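Local coordinates for protein pseudoperoxidase (Leishmania major, PDB 5VIA) that binds a heme b group through axial protein ligands, although the peroxidase activity general to its family is uncertain for this pseudoperoxidase, at residues E54-S59 and E166-L171; D109-G114 and K276-N281; V256-Y259 and E264-R267. All blocks are in the same frame, centred on the assembly; numbering follows the deposited sequence. Where two conformers were deposited one is given.

Interaction 1: residues E54-S59 and E166-L171; sequences ETVDES and ENVSGL. With HEM (protoporphyrin IX containing Fe), chain B.
V56 packs its isopropyl group against S169 and V168 above one edge of the heme. This is the tight side of the contact. V56 CG1 lies 3.6 Å from S169 OG and 4.0 Å from V168 CG1. The CB of V56 also rests on the heme methyl CMA. S169 has its OG anti to the carbonyl carbon (chi1 -60°), which turns the hydroxyl to the heme propionate. There S169 OG donates a short bond of 2.5 Å to heme O1A. A weak, bent bond from S169 N reaches the same oxygen, so the hydroxyl holds this oxygen and the N-H adds little. V168 CG1 packs 3.4 Å from heme CGA, the carboxylate carbon.

The backbones are looser away from the heme. Here a water fills in for a direct bond. It accepts from V56 N at 2.9 Å and donates to V168 O at 2.9 Å. Within 54-59, T55 OG1 accepts from D57 N at 3.2 Å, an ST turn.

Both segments are loops of the heme pocket, and S59 CA packs on the ring itself at C2B. R64 ties them further by bonding V168 O and E54 O. Helix 33-49 lies beside them, with F42 touching S59 and R39 touching V168. N240, at the end of strand 235-240, bonds V56 O.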
loop_
_atom_site.group_PDB
_atom_site.type_symbol
_atom_site.label_atom_id
_atom_site.label_comp_id
_atom_site.label_asym_id
_atom_site.label_seq_id
_atom_site.Cartn_x
_atom_site.Cartn_y
_atom_site.Cartn_z
ATOM N N GLU A 54 5.519 -4.516 12.995
ATOM C CA GLU A 54 6.841 -4.249 13.524
ATOM C C GLU A 54 7.874 -4.717 12.497
ATOM O O GLU A 54 8.973 -4.160 12.395
ATOM C CB GLU A 54 7.011 -4.995 14.851
ATOM C CG GLU A 54 8.067 -4.420 15.762
ATOM C CD GLU A 54 7.945 -2.916 15.904
ATOM O OE1 GLU A 54 6.836 -2.422 16.218
ATOM O OE2 GLU A 54 8.964 -2.229 15.690
ATOM N N THR A 55 7.493 -5.725 11.712
ATOM C CA THR A 55 8.392 -6.325 10.724
ATOM C C THR A 55 7.713 -6.521 9.359
ATOM O O THR A 55 6.522 -6.869 9.287
ATOM C CB THR A 55 8.947 -7.680 11.251
ATOM O OG1 THR A 55 9.751 -8.305 10.248
ATOM C CG2 THR A 55 7.799 -8.625 11.624
ATOM N N VAL A 56 8.462 -6.301 8.275
ATOM C CA VAL A 56 7.931 -6.557 6.931
ATOM C C VAL A 56 7.718 -8.041 6.655
ATOM O O VAL A 56 7.088 -8.411 5.654
ATOM C CB VAL A 56 8.805 -5.927 5.803
ATOM C CG1 VAL A 56 8.892 -4.417 5.977
ATOM C CG2 VAL A 56 10.204 -6.555 5.770
ATOM N N ASP A 57 8.231 -8.898 7.536
ATOM C CA ASP A 57 7.882 -10.309 7.474
ATOM C C ASP A 57 6.359 -10.468 7.570
ATOM O O ASP A 57 5.795 -11.434 7.046
ATOM C CB ASP A 57 8.580 -11.095 8.583
ATOM C CG ASP A 57 9.974 -11.553 8.181
ATOM O OD1 ASP A 57 10.252 -11.577 6.959
ATOM O OD2 ASP A 57 10.780 -11.899 9.079
ATOM N N GLU A 58 5.699 -9.510 8.215
ATOM C CA GLU A 58 4.229 -9.518 8.304
ATOM C C GLU A 58 3.573 -8.708 7.181
ATOM O O GLU A 58 2.798 -9.247 6.397
ATOM C CB GLU A 58 3.758 -9.008 9.670
ATOM C CG GLU A 58 2.237 -9.121 9.883
ATOM C CD GLU A 58 1.819 -8.682 11.278
ATOM O OE1 GLU A 58 1.837 -7.459 11.537
ATOM O OE2 GLU A 58 1.488 -9.553 12.115
ATOM N N SER A 59 3.880 -7.411 7.120
ATOM C CA SER A 59 3.420 -6.546 6.043
ATOM C C SER A 59 4.205 -5.259 6.102
ATOM O O SER A 59 5.009 -5.068 7.018
ATOM C CB SER A 59 1.929 -6.220 6.196
ATOM O OG SER A 59 1.751 -5.224 7.185
ATOM N N GLU A 166 16.288 0.829 3.427
ATOM C CA GLU A 166 17.148 0.262 4.468
ATOM C C GLU A 166 16.563 0.406 5.879
ATOM O O GLU A 166 16.814 -0.434 6.742
ATOM C CB GLU A 166 18.561 0.851 4.384
ATOM C CG GLU A 166 19.639 -0.167 3.941
ATOM C CD GLU A 166 20.758 0.458 3.145
ATOM O OE1 GLU A 166 20.672 1.673 2.865
ATOM O OE2 GLU A 166 21.735 -0.255 2.796
ATOM N N ASN A 167 15.763 1.449 6.109
ATOM C CA ASN A 167 15.150 1.651 7.429
ATOM C C ASN A 167 13.762 1.035 7.582
ATOM O O ASN A 167 13.121 1.190 8.631
ATOM C CB ASN A 167 15.142 3.139 7.824
ATOM C CG ASN A 167 14.354 4.005 6.857
ATOM O OD1 ASN A 167 13.955 3.555 5.788
ATOM N ND2 ASN A 167 14.149 5.267 7.223
ATOM N N VAL A 168 13.307 0.337 6.539
ATOM C CA VAL A 168 12.021 -0.355 6.556
ATOM C C VAL A 168 12.233 -1.871 6.483
ATOM O O VAL A 168 11.999 -2.587 7.458
ATOM C CB VAL A 168 11.139 0.119 5.395
ATOM C CG1 VAL A 168 9.762 -0.581 5.418
ATOM C CG2 VAL A 168 10.982 1.631 5.447
ATOM N N SER A 169 12.688 -2.360 5.333
ATOM C CA SER A 169 12.956 -3.788 5.171
ATOM C C SER A 169 14.377 -4.165 5.559
ATOM O O SER A 169 14.656 -5.319 5.870
ATOM C CB SER A 169 12.694 -4.222 3.730
ATOM O OG SER A 169 11.349 -3.975 3.393
ATOM N N GLY A 170 15.282 -3.194 5.513
ATOM C CA GLY A 170 16.667 -3.442 5.863
ATOM C C GLY A 170 17.580 -3.564 4.657
ATOM O O GLY A 170 18.768 -3.880 4.804
ATOM N N LEU A 171 17.026 -3.338 3.467
ATOM C CA LEU A 171 17.823 -3.381 2.238
ATOM C C LEU A 171 17.357 -2.313 1.247
ATOM O O LEU A 171 16.235 -1.814 1.333
ATOM C CB LEU A 171 17.758 -4.770 1.596
ATOM C CG LEU A 171 16.317 -5.148 1.231
ATOM C CD1 LEU A 171 16.160 -5.426 -0.245
ATOM C CD2 LEU A 171 15.834 -6.340 2.028
HETATM C CHA HEM B . 6.342 -1.872 -0.030
HETATM C CHB HEM B . 5.416 -6.237 1.931
HETATM C CHC HEM B . 0.693 -5.123 1.781
HETATM C CHD HEM B . 1.602 -1.114 -0.841
HETATM C C1A HEM B . 6.477 -3.097 0.577
HETATM C C2A HEM B . 7.736 -3.656 1.015
HETATM C C3A HEM B . 7.497 -4.846 1.558
HETATM C C4A HEM B . 6.060 -5.101 1.481
HETATM C CMA HEM B . 8.546 -5.799 2.159
HETATM C CAA HEM B . 9.107 -2.952 0.913
HETATM C CBA HEM B . 9.070 -1.911 2.048
HETATM C CGA HEM B . 10.331 -1.081 2.134
HETATM O O1A HEM B . 11.417 -1.665 2.374
HETATM O O2A HEM B . 10.244 0.171 1.997
HETATM C C1B HEM B . 4.049 -6.332 2.097
HETATM C C2B HEM B . 3.312 -7.443 2.654
HETATM C C3B HEM B . 2.004 -7.146 2.642
HETATM C C4B HEM B . 1.858 -5.829 2.024
HETATM C CMB HEM B . 3.952 -8.727 3.204
HETATM C CAB HEM B . 0.904 -8.101 3.169
HETATM C CBB HEM B . -0.261 -7.652 3.647
HETATM C C1C HEM B . 0.513 -3.958 1.058
HETATM C C2C HEM B . -0.767 -3.318 0.728
HETATM C C3C HEM B . -0.498 -2.199 0.001
HETATM C C4C HEM B . 0.947 -2.110 -0.149
HETATM C CMC HEM B . -2.150 -3.866 1.181
HETATM C CAC HEM B . -1.403 -1.105 -0.610
HETATM C CBC HEM B . -2.721 -1.024 -0.376
HETATM C C1D HEM B . 2.964 -0.944 -0.890
HETATM C C2D HEM B . 3.648 0.116 -1.602
HETATM C C3D HEM B . 5.131 -0.122 -1.352
HETATM C C4D HEM B . 5.190 -1.302 -0.513
HETATM C CMD HEM B . 3.013 1.249 -2.437
HETATM C CAD HEM B . 6.313 0.741 -1.866
HETATM C CBD HEM B . 6.500 1.830 -0.801
HETATM C CGD HEM B . 7.655 2.745 -1.134
HETATM O O1D HEM B . 8.054 3.560 -0.250
HETATM O O2D HEM B . 8.171 2.648 -2.275
HETATM N NA HEM B . 5.468 -4.009 0.869
HETATM N NB HEM B . 3.137 -5.373 1.714
HETATM N NC HEM B . 1.539 -3.188 0.500
HETATM N ND HEM B . 3.902 -1.768 -0.273
HETATM FE FE HEM B . 3.540 -3.577 0.761
HETATM O O HOH W 1 10.993 -4.958 8.890
#

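Interaction 2: residues D109-G114 and K276-N281; sequences DQWRWG and KMIESN
R112 and E279 meet with their side chains crossed at about a right angle. The aliphatic stem of R112 does the touching. Its CD lies 3.5 Å from E279 OE2, and its CB and CG sit only slightly farther from that oxygen. R112 is extended from CG to NE, so the guanidinium runs on past the carboxylate. The two flat groups are nearly parallel, 18° apart, yet they do not form a salt bridge. R112 NH1 is 4.3 Å from E279 OE1, and this oxygen lies well out of the guanidinium plane. No N-H points at it, so any direct attraction is probably only between the charges.

Two waters make up for the missing direct bonds. One accepts from R112 N at 2.9 Å and donates to E279 OE2 at 2.6 Å. The other accepts from R112 NH1 and donates to E279 OE1 at 2.9 Å. Each carboxylate oxygen thus has its own water link to the same arginine.

The second pair is apolar and more deeply buried. I278 CD1 comes up to the indole edge of W111, near the ring plane, 4.2 Å from W111 CD1. I278 has CG1 between its backbone N and carbonyl carbon (chi1 59°), and the extended chain beyond carries CD1 to the indole. W113 CA lies over one face of the W111 ring, toward its rim. W111 NE1 bonds S90 OG on helix 85-99, which helps to set the turn of the ring.

S280 ends the helical run, and its OG donates back to M277 O at 2.6 Å. The arrangement is the C-terminal end of helix 263-279 docked on a small antiparallel ladder, 112-113 with 286-287, within the mainly helical peroxidase fold.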
loop_
_atom_site.group_PDB
_atom_site.type_symbol
_atom_site.label_atom_id
_atom_site.label_comp_id
_atom_site.label_asym_id
_atom_site.label_seq_id
_atom_site.Cartn_x
_atom_site.Cartn_y
_atom_site.Cartn_z
ATOM N N ASP A 109 -13.750 9.608 -7.971
ATOM C CA ASP A 109 -15.154 9.957 -8.206
ATOM C C ASP A 109 -16.075 9.566 -7.046
ATOM O O ASP A 109 -17.048 10.264 -6.760
ATOM C CB ASP A 109 -15.653 9.329 -9.509
ATOM C CG ASP A 109 -17.101 9.672 -9.804
ATOM O OD1 ASP A 109 -17.382 10.832 -10.177
ATOM O OD2 ASP A 109 -17.960 8.774 -9.666
ATOM N N GLN A 110 -15.756 8.463 -6.375
ATOM C CA GLN A 110 -16.573 7.959 -5.275
ATOM C C GLN A 110 -16.017 8.336 -3.908
ATOM O O GLN A 110 -16.561 7.921 -2.882
ATOM C CB GLN A 110 -16.686 6.436 -5.354
ATOM C CG GLN A 110 -17.590 5.912 -6.458
ATOM C CD GLN A 110 -17.558 4.392 -6.547
ATOM O OE1 GLN A 110 -17.026 3.711 -5.660
ATOM N NE2 GLN A 110 -18.118 3.854 -7.624
ATOM N N TRP A 111 -14.925 9.101 -3.896
ATOM C CA TRP A 111 -14.282 9.510 -2.646
ATOM C C TRP A 111 -15.271 10.211 -1.719
ATOM O O TRP A 111 -16.045 11.076 -2.147
ATOM C CB TRP A 111 -13.093 10.438 -2.930
ATOM C CG TRP A 111 -12.299 10.778 -1.700
ATOM C CD1 TRP A 111 -11.400 9.974 -1.053
ATOM C CD2 TRP A 111 -12.336 12.009 -0.968
ATOM N NE1 TRP A 111 -10.871 10.636 0.034
ATOM C CE2 TRP A 111 -11.433 11.885 0.108
ATOM C CE3 TRP A 111 -13.049 13.203 -1.118
ATOM C CZ2 TRP A 111 -11.222 12.915 1.028
ATOM C CZ3 TRP A 111 -12.834 14.223 -0.208
ATOM C CH2 TRP A 111 -11.932 14.072 0.854
ATOM N N ARG A 112 -15.259 9.809 -0.456
ATOM C CA ARG A 112 -16.082 10.446 0.555
ATOM C C ARG A 112 -15.213 11.193 1.551
ATOM O O ARG A 112 -14.015 10.916 1.683
ATOM C CB ARG A 112 -16.941 9.407 1.278
ATOM C CG ARG A 112 -18.079 8.863 0.422
ATOM C CD ARG A 112 -18.741 7.684 1.099
ATOM N NE ARG A 112 -19.868 7.191 0.311
ATOM C CZ ARG A 112 -20.656 6.186 0.683
ATOM N NH1 ARG A 112 -20.442 5.559 1.829
ATOM N NH2 ARG A 112 -21.656 5.809 -0.096
ATOM N N TRP A 113 -15.823 12.139 2.255
ATOM C CA TRP A 113 -15.076 13.007 3.150
ATOM C C TRP A 113 -15.611 12.942 4.575
ATOM O O TRP A 113 -16.635 12.312 4.838
ATOM C CB TRP A 113 -15.079 14.450 2.619
ATOM C CG TRP A 113 -16.423 15.129 2.597
ATOM C CD1 TRP A 113 -17.432 14.936 1.692
ATOM C CD2 TRP A 113 -16.885 16.145 3.497
ATOM N NE1 TRP A 113 -18.500 15.752 1.991
ATOM C CE2 TRP A 113 -18.188 16.505 3.092
ATOM C CE3 TRP A 113 -16.324 16.784 4.608
ATOM C CZ2 TRP A 113 -18.940 17.474 3.764
ATOM C CZ3 TRP A 113 -17.074 17.749 5.275
ATOM C CH2 TRP A 113 -18.367 18.082 4.851
ATOM N N GLY A 114 -14.911 13.591 5.496
ATOM C CA GLY A 114 -15.352 13.638 6.876
ATOM C C GLY A 114 -14.635 12.659 7.786
ATOM O O GLY A 114 -15.111 12.394 8.897
ATOM N N LYS A 276 -12.603 0.722 -0.225
ATOM C CA LYS A 276 -12.961 0.100 1.056
ATOM C C LYS A 276 -11.845 0.294 2.081
ATOM O O LYS A 276 -12.097 0.590 3.250
ATOM C CB LYS A 276 -13.210 -1.401 0.895
ATOM C CG LYS A 276 -14.547 -1.818 0.271
ATOM C CD LYS A 276 -14.708 -3.344 0.434
ATOM C CE LYS A 276 -16.051 -3.906 -0.049
ATOM N NZ LYS A 276 -16.065 -5.422 0.004
ATOM N N MET A 277 -10.607 0.114 1.642
ATOM C CA MET A 277 -9.481 0.276 2.553
ATOM C C MET A 277 -9.418 1.674 3.149
ATOM O O MET A 277 -9.260 1.825 4.355
ATOM C CB MET A 277 -8.157 -0.042 1.846
ATOM C CG MET A 277 -6.969 0.051 2.790
ATOM S SD MET A 277 -5.402 -0.291 1.971
ATOM C CE MET A 277 -5.298 1.123 0.872
ATOM N N ILE A 278 -9.541 2.704 2.314
ATOM C CA ILE A 278 -9.373 4.063 2.815
ATOM C C ILE A 278 -10.611 4.573 3.547
ATOM O O ILE A 278 -10.560 5.629 4.169
ATOM C CB ILE A 278 -8.954 5.060 1.714
ATOM C CG1 ILE A 278 -9.993 5.109 0.589
ATOM C CG2 ILE A 278 -7.565 4.685 1.170
ATOM C CD1 ILE A 278 -9.726 6.190 -0.442
ATOM N N GLU A 279 -11.714 3.824 3.470
ATOM C CA GLU A 279 -12.921 4.167 4.233
ATOM C C GLU A 279 -13.075 3.281 5.459
ATOM O O GLU A 279 -13.889 3.575 6.343
ATOM C CB GLU A 279 -14.182 4.057 3.359
ATOM C CG GLU A 279 -14.209 5.023 2.173
ATOM C CD GLU A 279 -15.540 5.022 1.426
ATOM O OE1 GLU A 279 -16.401 4.145 1.694
ATOM O OE2 GLU A 279 -15.723 5.906 0.566
ATOM N N SER A 280 -12.296 2.204 5.517
ATOM C CA SER A 280 -12.414 1.225 6.609
ATOM C C SER A 280 -12.162 1.821 7.989
ATOM O O SER A 280 -11.229 2.619 8.183
ATOM C CB SER A 280 -11.482 0.033 6.386
ATOM O OG SER A 280 -10.113 0.431 6.324
ATOM N N ASN A 281 -13.005 1.428 8.945
ATOM C CA ASN A 281 -12.907 1.891 10.326
ATOM C C ASN A 281 -13.010 3.406 10.469
ATOM O O ASN A 281 -12.407 3.992 11.368
ATOM C CB ASN A 281 -11.649 1.346 11.020
ATOM C CG ASN A 281 -11.722 -0.146 11.264
ATOM O OD1 ASN A 281 -10.981 -0.932 10.654
ATOM N ND2 ASN A 281 -12.623 -0.552 12.151
HETATM O O HOH W 2 -13.734 7.428 0.046
HETATM O O HOH W 3 -18.548 5.215 3.360
#

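Interaction 3: residues V256-Y259 and E264-R267; sequences VVRY and ELWR
Y259 has CG anti to its carbonyl carbon (chi1 -71°), while W266 has CG anti to the backbone N (chi1 166°). These torsions turn the two rings toward each other across the tight turn between two consecutive helices, 250-261 and 263-279, of the mainly helical peroxidase fold. D262 sits between the helices, and its OD1 accepts from L265 N.

The rings form a T-shaped, edge-to-face pair. The edge of W266 points at the face of Y259. The centroid of the Y259 ring and that of the W266 five-membered ring are 5.3 Å apart, and the planes meet at 68°. W266 CD1 lies over this face, offset toward the rim. The backbone of W266 also takes part. Its CA makes an off-centre CH-pi contact, 4.3 Å from the Y259 ring centroid. W266 CB adds a contact of 3.8 Å to Y259 CD1. One face of the tyrosine is thus met by both the start of the tryptophan side chain and its indole.

L265 approaches the tyrosine from another side. Its CG meets the ring edge, near the plane, 4.0 Å from Y259 CE1.

The polar ends of both rings are held by helix 149-155. Y259 OH bonds A150 O, and W266 NE1 bonds A154 O. Y188 of helix 186-194 meets both rings and widens the aromatic cluster.

Toward the surface, R258 closes the corner with its carbon chain. The chain bends at chi3 and crosses L265 at a slant. L265 CD2 touches R258 CD at 3.5 Å. The same methyl lies at the edge of the guanidinium, in its plane, 3.9 Å from R258 NH1.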
loop_
_atom_site.group_PDB
_atom_site.type_symbol
_atom_site.label_atom_id
_atom_site.label_comp_id
_atom_site.label_asym_id
_atom_site.label_seq_id
_atom_site.Cartn_x
_atom_site.Cartn_y
_atom_site.Cartn_z
ATOM N N VAL A 256 -4.867 -14.454 -9.189
ATOM C CA VAL A 256 -3.597 -13.935 -9.705
ATOM C C VAL A 256 -3.487 -14.220 -11.209
ATOM O O VAL A 256 -3.142 -13.337 -11.995
ATOM C CB VAL A 256 -2.401 -14.534 -8.951
ATOM C CG1 VAL A 256 -1.089 -14.251 -9.706
ATOM C CG2 VAL A 256 -2.342 -13.958 -7.552
ATOM N N VAL A 257 -3.812 -15.448 -11.603
ATOM C CA VAL A 257 -3.816 -15.837 -13.010
ATOM C C VAL A 257 -4.789 -14.976 -13.826
ATOM O O VAL A 257 -4.462 -14.507 -14.924
ATOM C CB VAL A 257 -4.185 -17.330 -13.165
ATOM C CG1 VAL A 257 -4.702 -17.628 -14.568
ATOM C CG2 VAL A 257 -2.985 -18.205 -12.844
ATOM N N ARG A 258 -5.979 -14.773 -13.276
ATOM C CA ARG A 258 -7.011 -13.975 -13.924
ATOM C C ARG A 258 -6.613 -12.504 -14.114
ATOM O O ARG A 258 -6.868 -11.931 -15.177
ATOM C CB ARG A 258 -8.296 -14.075 -13.104
ATOM C CG ARG A 258 -9.472 -13.315 -13.638
ATOM C CD ARG A 258 -10.764 -13.967 -13.151
ATOM N NE ARG A 258 -11.156 -15.058 -14.036
ATOM C CZ ARG A 258 -12.002 -14.923 -15.052
ATOM N NH1 ARG A 258 -12.562 -13.743 -15.303
ATOM N NH2 ARG A 258 -12.291 -15.968 -15.814
ATOM N N TYR A 259 -5.995 -11.907 -13.093
ATOM C CA TYR A 259 -5.597 -10.501 -13.128
ATOM C C TYR A 259 -4.408 -10.311 -14.059
ATOM O O TYR A 259 -4.231 -9.245 -14.641
ATOM C CB TYR A 259 -5.247 -9.991 -11.722
ATOM C CG TYR A 259 -6.437 -9.832 -10.770
ATOM C CD1 TYR A 259 -7.743 -9.785 -11.246
ATOM C CD2 TYR A 259 -6.240 -9.715 -9.401
ATOM C CE1 TYR A 259 -8.824 -9.625 -10.374
ATOM C CE2 TYR A 259 -7.316 -9.553 -8.518
ATOM C CZ TYR A 259 -8.598 -9.512 -9.015
ATOM O OH TYR A 259 -9.665 -9.357 -8.143
ATOM N N GLU A 264 -8.569 -5.226 -17.267
ATOM C CA GLU A 264 -9.818 -4.504 -17.040
ATOM C C GLU A 264 -10.506 -4.975 -15.754
ATOM O O GLU A 264 -10.967 -4.156 -14.942
ATOM C CB GLU A 264 -10.754 -4.659 -18.242
ATOM C CG GLU A 264 -12.107 -3.984 -18.054
ATOM C CD GLU A 264 -13.046 -4.211 -19.227
ATOM O OE1 GLU A 264 -12.628 -4.838 -20.229
ATOM O OE2 GLU A 264 -14.209 -3.763 -19.145
ATOM N N LEU A 265 -10.576 -6.291 -15.570
ATOM C CA LEU A 265 -11.183 -6.845 -14.362
ATOM C C LEU A 265 -10.370 -6.422 -13.151
ATOM O O LEU A 265 -10.934 -6.010 -12.136
ATOM C CB LEU A 265 -11.253 -8.368 -14.428
ATOM C CG LEU A 265 -11.720 -9.032 -13.129
ATOM C CD1 LEU A 265 -13.137 -8.602 -12.760
ATOM C CD2 LEU A 265 -11.640 -10.537 -13.253
ATOM N N TRP A 266 -9.044 -6.506 -13.263
ATOM C CA TRP A 266 -8.193 -6.100 -12.153
ATOM C C TRP A 266 -8.435 -4.646 -11.747
ATOM O O TRP A 266 -8.546 -4.352 -10.554
ATOM C CB TRP A 266 -6.699 -6.325 -12.432
ATOM C CG TRP A 266 -5.874 -5.585 -11.411
ATOM C CD1 TRP A 266 -5.636 -5.957 -10.119
ATOM C CD2 TRP A 266 -5.239 -4.308 -11.585
ATOM N NE1 TRP A 266 -4.869 -5.001 -9.486
ATOM C CE2 TRP A 266 -4.615 -3.980 -10.365
ATOM C CE3 TRP A 266 -5.129 -3.422 -12.662
ATOM C CZ2 TRP A 266 -3.903 -2.797 -10.188
ATOM C CZ3 TRP A 266 -4.412 -2.253 -12.491
ATOM C CH2 TRP A 266 -3.807 -1.950 -11.265
ATOM N N ARG A 267 -8.517 -3.738 -12.722
ATOM C CA ARG A 267 -8.730 -2.321 -12.398
ATOM C C ARG A 267 -10.019 -2.088 -11.602
ATOM O O ARG A 267 -10.066 -1.265 -10.676
ATOM C CB ARG A 267 -8.746 -1.462 -13.661
ATOM C CG ARG A 267 -7.365 -1.247 -14.279
ATOM C CD ARG A 267 -7.380 -0.119 -15.307
ATOM N NE ARG A 267 -8.232 -0.412 -16.451
ATOM C CZ ARG A 267 -7.774 -0.790 -17.643
ATOM N NH1 ARG A 267 -6.468 -0.918 -17.841
ATOM N NH2 ARG A 267 -8.617 -1.037 -18.639
#

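How the interactions relate
The three contacts are spread around the single chain and do not touch. The centres of interactions 1 and 2 are about 27 Å apart. Those of interactions 1 and 3 are about 28 Å apart, and those of interactions 2 and 3 about 23 Å. Interactions 1 and 2 lie on opposite sides of the chain's centre, and their segments alternate along the sequence. Interaction 3 comes after interaction 1 and is nested inside the loop closed by interaction 2. Interaction 1 packs on the heme at one propionate and the adjoining ring edge. Interaction 3 joins the start of helix 263-279 to helix 250-261. Interaction 2 joins its end, where M277 touches the heme, to strand 112-113.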